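Local atomic coordinates of peptidoglycan-N-acetylglucosamine deacetylase BC_1960 (Bacillus cereus, PDB entry 4L1G), a protein that removes the N-acetyl group from N-acetylglucosamine residues of peptidoglycan, and also of soluble chitin substrates, with the help of a bound zinc ion. Residues 201-204 / 205-209; 236-239 / 240-244; 93-97 / 98-102. All blocks are in the same frame, centred on the assembly; numbering follows the deposited sequence.

Contact 1 of 3, residues 201-204 / 205-209; sequences KGVS and ADTIT
Ser-204 is the N-cap of helix 205-215, and its side chain turns back over the first turn to meet Thr-207. From CB, next to the peptide that leads to Ala-205, OG swings between the backbone N and the carbonyl carbon (chi1 69°), a rotation that aims it along the helix instead of outward. There it shares a hydrogen bond with Thr-207 OG1, 3.1 Å from Ser-204 OG, and either hydroxyl may be the donor. A water joins the cap as well, accepting from Asp-206 N and bonding weakly to Ser-204 OG. Serine suits the N-cap because its hydroxyl, one bond from CB, can turn back to the first turn, here to Thr-207 OG1.

Beside the cap, Val-203 lays CG2 obliquely across the Ile-208 chain, 3.7 Å from Ile-208 CG1. The branched aliphatic pair thus closes the apolar side of the turn, where Ile-208 continues onto Ala-238 of helix 233-248. The first regular helical bond spans 3.1 Å from Ile-208 N to Ser-204 O, with an N-H...O angle of 166°. One turn on, Ala-205 O accepts twice from Thr-209, whose OG1 and N arrive from opposite faces of the carbonyl plane, OG1 at 2.7 Å from Ala-205 O.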
loop_
_atom_site.group_PDB
_atom_site.type_symbol
_atom_site.label_atom_id
_atom_site.label_comp_id
_atom_site.label_asym_id
_atom_site.label_seq_id
_atom_site.Cartn_x
_atom_site.Cartn_y
_atom_site.Cartn_z
ATOM N N LYS A 201 10.620 1.558 12.571
ATOM C CA LYS A 201 11.368 1.592 13.825
ATOM C C LYS A 201 12.816 1.151 13.637
ATOM O O LYS A 201 13.616 1.211 14.568
ATOM C CB LYS A 201 10.695 0.711 14.881
ATOM C CG LYS A 201 9.347 1.218 15.360
ATOM C CD LYS A 201 8.818 0.365 16.503
ATOM C CE LYS A 201 7.506 0.913 17.043
ATOM N NZ LYS A 201 6.985 0.091 18.170
ATOM N N GLY A 202 13.145 0.699 12.432
ATOM C CA GLY A 202 14.497 0.274 12.126
ATOM C C GLY A 202 14.806 -1.122 12.630
ATOM O O GLY A 202 15.971 -1.480 12.809
ATOM N N VAL A 203 13.761 -1.910 12.863
ATOM C CA VAL A 203 13.922 -3.289 13.316
ATOM C C VAL A 203 14.557 -4.164 12.231
ATOM O O VAL A 203 14.406 -3.896 11.037
ATOM C CB VAL A 203 12.579 -3.894 13.764
ATOM C CG1 VAL A 203 12.166 -3.320 15.109
ATOM C CG2 VAL A 203 11.508 -3.632 12.719
ATOM N N SER A 204 15.262 -5.210 12.655
ATOM C CA SER A 204 16.049 -6.037 11.741
ATOM C C SER A 204 15.196 -6.891 10.808
ATOM O O SER A 204 13.980 -6.983 10.964
ATOM C CB SER A 204 17.010 -6.935 12.524
ATOM O OG SER A 204 16.303 -7.932 13.238
ATOM N N ALA A 205 15.854 -7.520 9.838
ATOM C CA ALA A 205 15.177 -8.378 8.872
ATOM C C ALA A 205 14.587 -9.625 9.530
ATOM O O ALA A 205 13.513 -10.083 9.145
ATOM C CB ALA A 205 16.131 -8.767 7.748
ATOM N N ASP A 206 15.292 -10.171 10.515
ATOM C CA ASP A 206 14.812 -11.350 11.230
ATOM C C ASP A 206 13.588 -11.031 12.088
ATOM O O ASP A 206 12.664 -11.838 12.185
ATOM C CB ASP A 206 15.921 -11.957 12.094
ATOM C CG ASP A 206 16.908 -12.782 11.286
ATOM O OD1 ASP A 206 16.487 -13.424 10.299
ATOM O OD2 ASP A 206 18.105 -12.792 11.641
ATOM N N THR A 207 13.593 -9.855 12.707
ATOM C CA THR A 207 12.476 -9.420 13.537
ATOM C C THR A 207 11.218 -9.252 12.691
ATOM O O THR A 207 10.140 -9.723 13.060
ATOM C CB THR A 207 12.786 -8.087 14.247
ATOM O OG1 THR A 207 13.911 -8.260 15.119
ATOM C CG2 THR A 207 11.589 -7.619 15.058
ATOM N N ILE A 208 11.369 -8.583 11.553
ATOM C CA ILE A 208 10.260 -8.362 10.636
ATOM C C ILE A 208 9.725 -9.678 10.084
ATOM O O ILE A 208 8.513 -9.889 10.023
ATOM C CB ILE A 208 10.675 -7.435 9.478
ATOM C CG1 ILE A 208 11.029 -6.053 10.027
ATOM C CG2 ILE A 208 9.565 -7.330 8.444
ATOM C CD1 ILE A 208 11.612 -5.116 9.002
ATOM N N THR A 209 10.638 -10.568 9.702
ATOM C CA THR A 209 10.263 -11.859 9.130
ATOM C C THR A 209 9.488 -12.724 10.123
ATOM O O THR A 209 8.446 -13.286 9.782
ATOM C CB THR A 209 11.497 -12.637 8.630
ATOM O OG1 THR A 209 12.148 -11.888 7.597
ATOM C CG2 THR A 209 11.090 -14.000 8.084
HETATM O O HOH W 1 18.144 -9.667 11.072
#

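Contact 2 of 3, residues 236-239 / 240-244; sequences VDAL and DKIIP
Ala-238 and Ile-242 stand one turn apart on helix 233-248, an amphipathic helix of the NodB-type deacetylase domain, and backbone bonds dominate where residues 236-239 run on into 240-244. Ala-238 O takes two donors: Ile-242 N at 2.8 Å, nearly along the C=O axis, and Lys-241 N from above the carbonyl plane. Asp-240 N likewise turns back three residues, to Asp-237 O at 3.1 Å, whereas Ile-243 N reaches Leu-239 O at 3.3 Å in the usual four-residue step. The helix is therefore kinked here, tightened toward 3-10 geometry at Asp-240 and Lys-241, and Pro-244 has no N-H and so cannot donate back to the turn before.

The apolar contacts follow the same spacing. Ile-242 CD1 comes to 3.9 Å from Ala-238 CB, carried there by a CG1 branch that lies beside the backbone N and passes close over Ala-238 O. Ile-243 CD1 approaches Leu-239 CB more loosely, at 4.3 Å. Small alanine leaves room for helix 205-215, while Leu-239 and Ile-243 face strand 74-80.

Among the charged groups, Asp-237 OD2 and Asp-240 OD1 lie 5.1 Å apart. Asp-237 OD2 has a weak hydrogen bond from Gln-233 NE2, and its side chain also touches Lys-94. Asp-240 OD1 is held in a salt bridge by Lys-94 of helix 89-97, whose positive charge probably offsets the mutual repulsion of the two carboxylates.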
loop_
_atom_site.group_PDB
_atom_site.type_symbol
_atom_site.label_atom_id
_atom_site.label_comp_id
_atom_site.label_asym_id
_atom_site.label_seq_id
_atom_site.Cartn_x
_atom_site.Cartn_y
_atom_site.Cartn_z
ATOM N N VAL A 236 13.744 -4.096 3.598
ATOM C CA VAL A 236 14.017 -4.549 2.244
ATOM C C VAL A 236 14.592 -5.961 2.278
ATOM O O VAL A 236 14.141 -6.842 1.541
ATOM C CB VAL A 236 14.993 -3.607 1.513
ATOM C CG1 VAL A 236 15.195 -4.062 0.078
ATOM C CG2 VAL A 236 14.475 -2.176 1.549
ATOM N N ASP A 237 15.575 -6.173 3.149
ATOM C CA ASP A 237 16.209 -7.480 3.295
ATOM C C ASP A 237 15.230 -8.551 3.766
ATOM O O ASP A 237 15.395 -9.730 3.457
ATOM C CB ASP A 237 17.388 -7.404 4.266
ATOM C CG ASP A 237 18.508 -6.522 3.757
ATOM O OD1 ASP A 237 19.222 -5.928 4.591
ATOM O OD2 ASP A 237 18.673 -6.421 2.522
ATOM N N ALA A 238 14.216 -8.134 4.518
ATOM C CA ALA A 238 13.210 -9.055 5.041
ATOM C C ALA A 238 12.481 -9.791 3.923
ATOM O O ALA A 238 12.063 -10.932 4.096
ATOM C CB ALA A 238 12.216 -8.310 5.922
ATOM N N LEU A 239 12.339 -9.133 2.778
ATOM C CA LEU A 239 11.648 -9.709 1.626
ATOM C C LEU A 239 12.289 -11.007 1.139
ATOM O O LEU A 239 11.597 -11.897 0.643
ATOM C CB LEU A 239 11.587 -8.697 0.477
ATOM C CG LEU A 239 10.777 -7.427 0.751
ATOM C CD1 LEU A 239 10.808 -6.491 -0.448
ATOM C CD2 LEU A 239 9.349 -7.785 1.123
ATOM N N ASP A 240 13.607 -11.110 1.281
ATOM C CA ASP A 240 14.329 -12.311 0.861
ATOM C C ASP A 240 13.952 -13.524 1.706
ATOM O O ASP A 240 14.172 -14.661 1.296
ATOM C CB ASP A 240 15.845 -12.088 0.911
ATOM C CG ASP A 240 16.352 -11.241 -0.244
ATOM O OD1 ASP A 240 17.392 -10.566 -0.078
ATOM O OD2 ASP A 240 15.717 -11.253 -1.318
ATOM N N LYS A 241 13.388 -13.276 2.884
ATOM C CA LYS A 241 12.962 -14.352 3.773
ATOM C C LYS A 241 11.446 -14.504 3.776
ATOM O O LYS A 241 10.924 -15.618 3.730
ATOM C CB LYS A 241 13.455 -14.100 5.199
ATOM C CG LYS A 241 14.957 -14.228 5.381
ATOM C CD LYS A 241 15.351 -13.908 6.813
ATOM C CE LYS A 241 16.835 -14.112 7.045
ATOM N NZ LYS A 241 17.217 -15.544 6.934
ATOM N N ILE A 242 10.748 -13.374 3.833
ATOM C CA ILE A 242 9.290 -13.357 3.916
ATOM C C ILE A 242 8.630 -14.071 2.742
ATOM O O ILE A 242 7.743 -14.907 2.927
ATOM C CB ILE A 242 8.758 -11.911 3.989
ATOM C CG1 ILE A 242 9.077 -11.293 5.351
ATOM C CG2 ILE A 242 7.261 -11.871 3.733
ATOM C CD1 ILE A 242 8.692 -9.834 5.459
ATOM N N ILE A 243 9.076 -13.744 1.535
ATOM C CA ILE A 243 8.458 -14.279 0.327
ATOM C C ILE A 243 8.581 -15.804 0.172
ATOM O O ILE A 243 7.565 -16.480 0.007
ATOM C CB ILE A 243 8.935 -13.528 -0.941
ATOM C CG1 ILE A 243 8.514 -12.057 -0.866
ATOM C CG2 ILE A 243 8.382 -14.183 -2.194
ATOM C CD1 ILE A 243 9.047 -11.204 -1.997
ATOM N N PRO A 244 9.810 -16.356 0.238
ATOM C CA PRO A 244 9.872 -17.813 0.072
ATOM C C PRO A 244 9.261 -18.588 1.242
ATOM O O PRO A 244 8.677 -19.650 1.021
ATOM C CB PRO A 244 11.375 -18.092 -0.030
ATOM C CG PRO A 244 12.017 -16.964 0.685
ATOM C CD PRO A 244 11.153 -15.769 0.412
#

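Contact 3 of 3, residues 93-97 / 98-102; sequences DKLKQ and HNVKA
His-98 folds its imidazole back against the last turn of helix 89-97, where a Schellman motif ends the helix. Its ND1 donates to Lys-94 O at 2.8 Å, with an N-H...O angle of 162°. The carbonyl oxygen sits at the ring edge, close to the ring plane. With CG beside the backbone N (chi1 -73°), the ring lies back along the helix and can reach this oxygen. The backbone N of the same residue adds only weak bonds to Lys-94 O and Leu-95 O.

The reversal of the chain rests on two firmer bonds. Val-100 N meets Leu-95 O at 3.0 Å, almost straight at 174°, and Asn-99 N meets Lys-96 O from above the carbonyl plane. Asn-99 takes the C-prime position with a positive phi, a conformation that asparagine tolerates better than most residues with a side chain.

The tight part lies beneath this turn. Leu-95 uses both methyl branches: CD2 meets Val-100 CG2 at 3.6 Å, the two side chains crossing at about a right angle, and CD1 meets Ala-102 CB at 3.7 Å. A branched leucine can thus seal the loop at two points, with Leu-77 and Phe-79 of strand 74-80 packing against it. Ala-102, small enough to come close to CD1, also packs on Leu-77 and Phe-79. The solvent side is looser and polar. Gln-97 and Asn-99 are exposed there, and the ammonium groups Lys-96 NZ and Lys-101 NZ stand 5.1 Å apart without touching; Lys-101 NZ has Glu-124 O as a partner.

The bond to Lys-94 O requires a proton on ND1, without settling the state of NE2; it fixes the ring's rotation and supplies a side-chain donor to a carbonyl at the helix end.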
loop_
_atom_site.group_PDB
_atom_site.type_symbol
_atom_site.label_atom_id
_atom_site.label_comp_id
_atom_site.label_asym_id
_atom_site.label_seq_id
_atom_site.Cartn_x
_atom_site.Cartn_y
_atom_site.Cartn_z
ATOM N N ASP A 93 13.637 -4.480 -7.168
ATOM C CA ASP A 93 14.581 -5.514 -7.577
ATOM C C ASP A 93 14.289 -6.837 -6.876
ATOM O O ASP A 93 14.289 -7.897 -7.503
ATOM C CB ASP A 93 16.021 -5.077 -7.294
ATOM C CG ASP A 93 16.468 -3.927 -8.179
ATOM O OD1 ASP A 93 17.324 -3.128 -7.739
ATOM O OD2 ASP A 93 15.961 -3.818 -9.317
ATOM N N LYS A 94 14.035 -6.770 -5.574
ATOM C CA LYS A 94 13.744 -7.976 -4.808
ATOM C C LYS A 94 12.390 -8.589 -5.167
ATOM O O LYS A 94 12.255 -9.812 -5.211
ATOM C CB LYS A 94 13.857 -7.712 -3.307
ATOM C CG LYS A 94 15.292 -7.482 -2.859
ATOM C CD LYS A 94 15.439 -7.580 -1.355
ATOM C CE LYS A 94 16.886 -7.374 -0.940
ATOM N NZ LYS A 94 17.797 -8.330 -1.621
ATOM N N LEU A 95 11.397 -7.744 -5.430
ATOM C CA LEU A 95 10.097 -8.231 -5.881
ATOM C C LEU A 95 10.234 -8.912 -7.241
ATOM O O LEU A 95 9.587 -9.924 -7.510
ATOM C CB LEU A 95 9.080 -7.091 -5.965
ATOM C CG LEU A 95 8.667 -6.402 -4.662
ATOM C CD1 LEU A 95 7.712 -5.256 -4.955
ATOM C CD2 LEU A 95 8.041 -7.387 -3.682
ATOM N N LYS A 96 11.091 -8.347 -8.085
ATOM C CA LYS A 96 11.349 -8.885 -9.416
ATOM C C LYS A 96 11.974 -10.277 -9.346
ATOM O O LYS A 96 11.544 -11.196 -10.041
ATOM C CB LYS A 96 12.272 -7.942 -10.191
ATOM C CG LYS A 96 12.542 -8.361 -11.623
ATOM C CD LYS A 96 11.259 -8.384 -12.434
ATOM C CE LYS A 96 11.541 -8.578 -13.914
ATOM N NZ LYS A 96 10.280 -8.637 -14.706
ATOM N N GLN A 97 12.985 -10.427 -8.497
ATOM C CA GLN A 97 13.722 -11.683 -8.398
ATOM C C GLN A 97 12.945 -12.782 -7.672
ATOM O O GLN A 97 13.373 -13.935 -7.643
ATOM C CB GLN A 97 15.086 -11.454 -7.741
ATOM C CG GLN A 97 16.047 -10.645 -8.602
ATOM C CD GLN A 97 16.366 -11.329 -9.923
ATOM O OE1 GLN A 97 16.550 -12.546 -9.976
ATOM N NE2 GLN A 97 16.425 -10.549 -10.997
ATOM N N HIS A 98 11.805 -12.420 -7.091
ATOM C CA HIS A 98 10.936 -13.400 -6.449
ATOM C C HIS A 98 9.644 -13.602 -7.234
ATOM O O HIS A 98 8.745 -14.314 -6.783
ATOM C CB HIS A 98 10.621 -12.993 -5.008
ATOM C CG HIS A 98 11.769 -13.173 -4.066
ATOM N ND1 HIS A 98 12.654 -12.160 -3.766
ATOM C CD2 HIS A 98 12.180 -14.254 -3.359
ATOM C CE1 HIS A 98 13.558 -12.605 -2.913
ATOM N NE2 HIS A 98 13.294 -13.873 -2.651
ATOM N N ASN A 99 9.559 -12.969 -8.402
ATOM C CA ASN A 99 8.409 -13.117 -9.295
ATOM C C ASN A 99 7.081 -12.720 -8.635
ATOM O O ASN A 99 6.063 -13.387 -8.811
ATOM C CB ASN A 99 8.342 -14.552 -9.841
ATOM C CG ASN A 99 7.351 -14.705 -10.984
ATOM O OD1 ASN A 99 7.209 -13.819 -11.825
ATOM N ND2 ASN A 99 6.649 -15.831 -11.006
ATOM N N VAL A 100 7.095 -11.634 -7.869
ATOM C CA VAL A 100 5.872 -11.169 -7.219
ATOM C C VAL A 100 5.532 -9.724 -7.564
ATOM O O VAL A 100 6.416 -8.893 -7.777
ATOM C CB VAL A 100 5.932 -11.322 -5.682
ATOM C CG1 VAL A 100 5.981 -12.794 -5.292
ATOM C CG2 VAL A 100 7.120 -10.576 -5.118
ATOM N N LYS A 101 4.237 -9.439 -7.626
ATOM C CA LYS A 101 3.759 -8.076 -7.790
ATOM C C LYS A 101 3.269 -7.568 -6.441
ATOM O O LYS A 101 2.783 -8.343 -5.616
ATOM C CB LYS A 101 2.622 -8.020 -8.811
ATOM C CG LYS A 101 2.923 -8.712 -10.131
ATOM C CD LYS A 101 4.093 -8.067 -10.849
ATOM C CE LYS A 101 4.372 -8.772 -12.167
ATOM N NZ LYS A 101 5.560 -8.199 -12.854
ATOM N N ALA A 102 3.402 -6.265 -6.217
ATOM C CA ALA A 102 2.939 -5.661 -4.977
ATOM C C ALA A 102 2.152 -4.393 -5.267
ATOM O O ALA A 102 1.940 -4.029 -6.425
ATOM C CB ALA A 102 4.113 -5.362 -4.058
#

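In the fold
From the N terminus, contact 3 comes first and closes the turn by which helix 89-97 leads into strand 103-106. Contact 1 follows much later, where the loop after strand 195-196 enters helix 205-215, and contact 2 lies further on, within helix 233-248. The three occur in series, so none nests within or crosses another. In space contact 2 is the middle piece: it touches contact 1 through Lys-241 and Ala-238, and contact 3 through Ile-243 and Asp-240, while contacts 1 and 3 stay about 9 Å apart at their nearest atoms. Helix 233-248 thus joins the two neighbouring helices on the outside of the barrel-like deacetylase fold.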